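Long-range contact in HP0420 homologue (Helicobacter felis, PDB 3LW3), which is of unknown function but adopts the hotdog fold, pairs with a second copy of itself, and may act on acyl thioesters as many hotdog proteins do: residues 33-47 with 59-73. Residues are numbered along the deposited sequence; the frame is centred on the assembly and turned at random.
Sequences FGSGKATVCLTPKEF and FIVGAASFAALCALN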
loop_
_atom_site.group_PDB
_atom_site.type_symbol
_atom_site.label_atom_id
_atom_site.label_comp_id
_atom_site.label_asym_id
_atom_site.label_seq_id
_atom_site.Cartn_x
_atom_site.Cartn_y
_atom_site.Cartn_z
ATOM N N PHE B 33 13.455 -12.890 6.805
ATOM C CA PHE B 33 13.412 -12.982 5.361
ATOM C C PHE B 33 14.459 -13.977 4.917
ATOM O O PHE B 33 15.426 -14.251 5.657
ATOM C CB PHE B 33 13.637 -11.645 4.647
ATOM C CG PHE B 33 15.012 -11.064 4.850
ATOM C CD1 PHE B 33 15.370 -10.462 6.076
ATOM C CD2 PHE B 33 15.969 -11.128 3.832
ATOM C CE1 PHE B 33 16.645 -9.912 6.255
ATOM C CE2 PHE B 33 17.230 -10.590 4.018
ATOM C CZ PHE B 33 17.570 -9.993 5.220
ATOM N N GLY B 34 14.275 -14.495 3.714
ATOM C CA GLY B 34 15.191 -15.475 3.176
ATOM C C GLY B 34 14.494 -16.684 2.611
ATOM O O GLY B 34 13.295 -16.983 2.898
ATOM N N SER B 35 15.215 -17.393 1.743
ATOM C CA SER B 35 14.668 -18.611 1.181
ATOM C C SER B 35 13.297 -18.413 0.451
ATOM O O SER B 35 12.440 -19.317 0.452
ATOM C CB SER B 35 14.545 -19.708 2.267
ATOM O OG SER B 35 15.816 -19.974 2.871
ATOM N N GLY B 36 13.126 -17.267 -0.200
ATOM C CA GLY B 36 11.918 -16.998 -0.976
ATOM C C GLY B 36 10.717 -16.532 -0.117
ATOM O O GLY B 36 9.586 -16.489 -0.628
ATOM N N LYS B 37 10.952 -16.229 1.164
ATOM C CA LYS B 37 9.896 -15.774 2.098
ATOM C C LYS B 37 10.353 -14.549 2.891
ATOM O O LYS B 37 11.553 -14.252 3.009
ATOM C CB LYS B 37 9.566 -16.865 3.115
ATOM C CG LYS B 37 9.131 -18.182 2.494
ATOM C CD LYS B 37 8.983 -19.270 3.553
ATOM C CE LYS B 37 8.666 -20.643 2.911
ATOM N NZ LYS B 37 8.737 -21.752 3.937
ATOM N N ALA B 38 9.377 -13.897 3.519
ATOM C CA ALA B 38 9.627 -12.856 4.519
ATOM C C ALA B 38 8.407 -12.713 5.390
ATOM O O ALA B 38 7.267 -12.975 4.955
ATOM C CB ALA B 38 9.937 -11.542 3.856
ATOM N N THR B 39 8.644 -12.246 6.608
ATOM C CA THR B 39 7.538 -11.894 7.530
ATOM C C THR B 39 7.818 -10.517 8.082
ATOM O O THR B 39 8.935 -10.225 8.510
ATOM C CB THR B 39 7.424 -12.885 8.698
ATOM O OG1 THR B 39 7.071 -14.175 8.222
ATOM C CG2 THR B 39 6.396 -12.477 9.676
ATOM N N VAL B 40 6.804 -9.662 8.064
ATOM C CA VAL B 40 6.842 -8.388 8.783
ATOM C C VAL B 40 5.658 -8.342 9.726
ATOM O O VAL B 40 4.627 -9.044 9.510
ATOM C CB VAL B 40 6.845 -7.177 7.821
ATOM C CG1 VAL B 40 7.906 -7.351 6.719
ATOM C CG2 VAL B 40 5.462 -6.924 7.223
ATOM N N CYS B 41 5.739 -7.474 10.726
ATOM C CA CYS B 41 4.673 -7.349 11.700
ATOM C C CYS B 41 4.216 -5.890 11.843
ATOM O O CYS B 41 5.019 -4.991 12.123
ATOM C CB CYS B 41 5.118 -7.884 13.056
ATOM S SG CYS B 41 3.745 -7.845 14.251
ATOM N N LEU B 42 2.931 -5.664 11.613
ATOM C CA LEU B 42 2.339 -4.339 11.764
ATOM C C LEU B 42 1.530 -4.255 13.042
ATOM O O LEU B 42 0.573 -4.984 13.214
ATOM C CB LEU B 42 1.429 -4.028 10.582
ATOM C CG LEU B 42 0.594 -2.748 10.698
ATOM C CD1 LEU B 42 1.467 -1.557 10.682
ATOM C CD2 LEU B 42 -0.452 -2.673 9.598
ATOM N N THR B 43 1.939 -3.351 13.918
ATOM C CA THR B 43 1.139 -2.968 15.087
ATOM C C THR B 43 0.610 -1.529 14.849
ATOM O O THR B 43 1.358 -0.548 14.940
ATOM C CB THR B 43 1.954 -3.192 16.384
ATOM O OG1 THR B 43 3.322 -2.747 16.193
ATOM C CG2 THR B 43 2.032 -4.691 16.668
ATOM N N PRO B 44 -0.662 -1.425 14.381
ATOM C CA PRO B 44 -1.061 -0.120 13.837
ATOM C C PRO B 44 -1.013 0.994 14.868
ATOM O O PRO B 44 -1.348 0.740 16.029
ATOM C CB PRO B 44 -2.492 -0.363 13.388
ATOM C CG PRO B 44 -2.529 -1.826 13.030
ATOM C CD PRO B 44 -1.673 -2.459 14.097
ATOM N N LYS B 45 -0.618 2.184 14.419
ATOM C CA LYS B 45 -0.509 3.396 15.260
ATOM C C LYS B 45 -1.637 4.373 14.938
ATOM O O LYS B 45 -2.247 4.311 13.847
ATOM C CB LYS B 45 0.834 4.087 15.033
ATOM C CG LYS B 45 2.084 3.176 15.298
ATOM C CD LYS B 45 1.923 2.428 16.623
ATOM C CE LYS B 45 3.203 1.570 16.933
ATOM N NZ LYS B 45 3.577 0.597 15.821
ATOM N N GLU B 46 -1.936 5.268 15.883
ATOM C CA GLU B 46 -3.006 6.234 15.671
ATOM C C GLU B 46 -2.908 6.986 14.350
ATOM O O GLU B 46 -3.943 7.181 13.685
ATOM C CB GLU B 46 -3.101 7.204 16.839
ATOM C CG GLU B 46 -3.837 6.579 17.984
ATOM C CD GLU B 46 -3.668 7.345 19.306
ATOM O OE1 GLU B 46 -3.631 8.608 19.259
ATOM O OE2 GLU B 46 -3.565 6.678 20.377
ATOM N N PHE B 47 -1.694 7.366 13.935
ATOM C CA PHE B 47 -1.536 8.084 12.665
ATOM C C PHE B 47 -1.958 7.296 11.424
ATOM O O PHE B 47 -2.083 7.863 10.353
ATOM C CB PHE B 47 -0.149 8.666 12.487
ATOM C CG PHE B 47 0.928 7.657 12.312
ATOM C CD1 PHE B 47 1.203 7.117 11.033
ATOM C CD2 PHE B 47 1.689 7.243 13.406
ATOM C CE1 PHE B 47 2.244 6.186 10.868
ATOM C CE2 PHE B 47 2.715 6.297 13.234
ATOM C CZ PHE B 47 2.997 5.791 11.958
ATOM N N PHE B 59 -1.900 1.665 4.829
ATOM C CA PHE B 59 -1.021 0.991 5.781
ATOM C C PHE B 59 -1.122 -0.561 5.758
ATOM O O PHE B 59 -0.102 -1.263 5.875
ATOM C CB PHE B 59 -1.160 1.628 7.162
ATOM C CG PHE B 59 -0.670 3.059 7.165
ATOM C CD1 PHE B 59 0.716 3.331 7.125
ATOM C CD2 PHE B 59 -1.561 4.119 7.183
ATOM C CE1 PHE B 59 1.193 4.636 7.098
ATOM C CE2 PHE B 59 -1.071 5.434 7.134
ATOM C CZ PHE B 59 0.281 5.687 7.081
ATOM N N ILE B 60 -2.331 -1.091 5.572
ATOM C CA ILE B 60 -2.492 -2.553 5.472
ATOM C C ILE B 60 -1.748 -3.082 4.217
ATOM O O ILE B 60 -0.852 -3.961 4.272
ATOM C CB ILE B 60 -3.956 -2.946 5.416
ATOM C CG1 ILE B 60 -4.696 -2.525 6.699
ATOM C CG2 ILE B 60 -4.104 -4.448 5.073
ATOM C CD1 ILE B 60 -3.984 -2.895 7.972
ATOM N N VAL B 61 -2.057 -2.489 3.072
ATOM C CA VAL B 61 -1.415 -2.882 1.822
ATOM C C VAL B 61 0.095 -2.509 1.858
ATOM O O VAL B 61 0.905 -3.233 1.327
ATOM C CB VAL B 61 -2.157 -2.288 0.653
ATOM C CG1 VAL B 61 -1.441 -2.638 -0.652
ATOM C CG2 VAL B 61 -3.638 -2.771 0.698
ATOM N N GLY B 62 0.450 -1.388 2.472
ATOM C CA GLY B 62 1.845 -0.931 2.566
ATOM C C GLY B 62 2.679 -1.985 3.297
ATOM O O GLY B 62 3.746 -2.353 2.837
ATOM N N ALA B 63 2.153 -2.520 4.411
ATOM C CA ALA B 63 2.864 -3.577 5.151
ATOM C C ALA B 63 3.032 -4.847 4.267
ATOM O O ALA B 63 4.126 -5.434 4.193
ATOM C CB ALA B 63 2.114 -3.904 6.427
ATOM N N ALA B 64 1.949 -5.236 3.579
ATOM C CA ALA B 64 1.954 -6.421 2.710
ATOM C C ALA B 64 2.987 -6.227 1.599
ATOM O O ALA B 64 3.775 -7.134 1.271
ATOM C CB ALA B 64 0.591 -6.633 2.126
ATOM N N SER B 65 3.016 -5.024 1.045
ATOM C CA SER B 65 3.950 -4.642 -0.035
ATOM C C SER B 65 5.425 -4.811 0.378
ATOM O O SER B 65 6.236 -5.396 -0.343
ATOM C CB SER B 65 3.691 -3.181 -0.494
ATOM O OG SER B 65 2.426 -3.040 -1.125
ATOM N N PHE B 66 5.752 -4.298 1.555
ATOM C CA PHE B 66 7.063 -4.444 2.119
ATOM C C PHE B 66 7.400 -5.911 2.299
ATOM O O PHE B 66 8.481 -6.333 1.865
ATOM C CB PHE B 66 7.137 -3.670 3.423
ATOM C CG PHE B 66 8.465 -3.735 4.115
ATOM C CD1 PHE B 66 9.670 -3.605 3.418
ATOM C CD2 PHE B 66 8.506 -3.828 5.497
ATOM C CE1 PHE B 66 10.894 -3.644 4.093
ATOM C CE2 PHE B 66 9.696 -3.840 6.187
ATOM C CZ PHE B 66 10.916 -3.783 5.483
ATOM N N ALA B 67 6.514 -6.707 2.914
ATOM C CA ALA B 67 6.761 -8.185 3.027
ATOM C C ALA B 67 7.097 -8.802 1.639
ATOM O O ALA B 67 8.077 -9.561 1.486
ATOM C CB ALA B 67 5.565 -8.952 3.597
ATOM N N ALA B 68 6.246 -8.481 0.661
ATOM C CA ALA B 68 6.398 -8.998 -0.715
ATOM C C ALA B 68 7.802 -8.663 -1.263
ATOM O O ALA B 68 8.509 -9.540 -1.736
ATOM C CB ALA B 68 5.314 -8.429 -1.605
ATOM N N LEU B 69 8.218 -7.399 -1.174
ATOM C CA LEU B 69 9.555 -6.978 -1.653
ATOM C C LEU B 69 10.665 -7.730 -0.904
ATOM O O LEU B 69 11.631 -8.158 -1.515
ATOM C CB LEU B 69 9.710 -5.462 -1.562
ATOM C CG LEU B 69 8.897 -4.729 -2.635
ATOM C CD1 LEU B 69 8.642 -3.191 -2.377
ATOM C CD2 LEU B 69 9.614 -4.929 -3.977
ATOM N N CYS B 70 10.522 -7.905 0.410
ATOM C CA CYS B 70 11.531 -8.614 1.190
ATOM C C CYS B 70 11.675 -10.110 0.846
ATOM O O CYS B 70 12.771 -10.685 0.962
ATOM C CB CYS B 70 11.261 -8.453 2.680
ATOM S SG CYS B 70 11.476 -6.797 3.299
ATOM N N ALA B 71 10.604 -10.742 0.407
ATOM C CA ALA B 71 10.654 -12.151 0.037
ATOM C C ALA B 71 11.577 -12.389 -1.164
ATOM O O ALA B 71 12.246 -13.428 -1.229
ATOM C CB ALA B 71 9.213 -12.669 -0.316
ATOM N N LEU B 72 11.552 -11.456 -2.108
ATOM C CA LEU B 72 12.418 -11.532 -3.296
ATOM C C LEU B 72 13.802 -10.904 -3.009
ATOM O O LEU B 72 14.839 -11.427 -3.447
ATOM C CB LEU B 72 11.758 -10.837 -4.484
ATOM C CG LEU B 72 12.571 -10.836 -5.765
ATOM C CD1 LEU B 72 12.781 -12.274 -6.138
ATOM C CD2 LEU B 72 11.778 -10.082 -6.787
ATOM N N ASN B 73 13.813 -9.804 -2.254
ATOM C CA ASN B 73 15.026 -9.147 -1.778
ATOM C C ASN B 73 16.037 -8.820 -2.892
ATOM O O ASN B 73 17.205 -9.138 -2.773
ATOM C CB ASN B 73 15.709 -9.972 -0.668
ATOM C CG ASN B 73 16.812 -9.201 0.049
ATOM O OD1 ASN B 73 17.775 -9.803 0.532
ATOM N ND2 ASN B 73 16.714 -7.883 0.080
HETATM O O HOH W 1 14.724 -15.033 -0.776
#
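V40 settles on the helix over A67: CG1 reaches the ring of F66 at CD2, 3.8 Å away, while CG2 comes down on A63 O at 3.6 Å and touches the methyl of A67. F66 meets it by swinging its ring out along the flank of the helix, CG anti to the backbone N (chi1 -180°). Two residues earlier on the strand, A38 CB sits 3.6 Å from C70 CB; with small side chains at A38 and A71, the backbones themselves touch here, K37 C lying 3.7 Å from A71 CA. In the other direction L42 sends CD2 across I60 CD1 at about a right angle (3.9 Å), and its CB faces the methyl of A63. This is the hotdog arrangement: helix 57-72 lies along the concave side of an antiparallel sheet, with A63, A64 and A71 also touching strand 96-105; its 59-72 part runs roughly antiparallel to strand 37-42, at 148°. At the turn joining strands 29-34 and 37-42, a water accepts from G36 N and donates to A71 O, bridging hairpin and helix end. Beyond the strand, F47 turns its ring edge to the face of F59, planes at 82° and centroids 5.9 Å apart; L26 of the second subunit packs on F47.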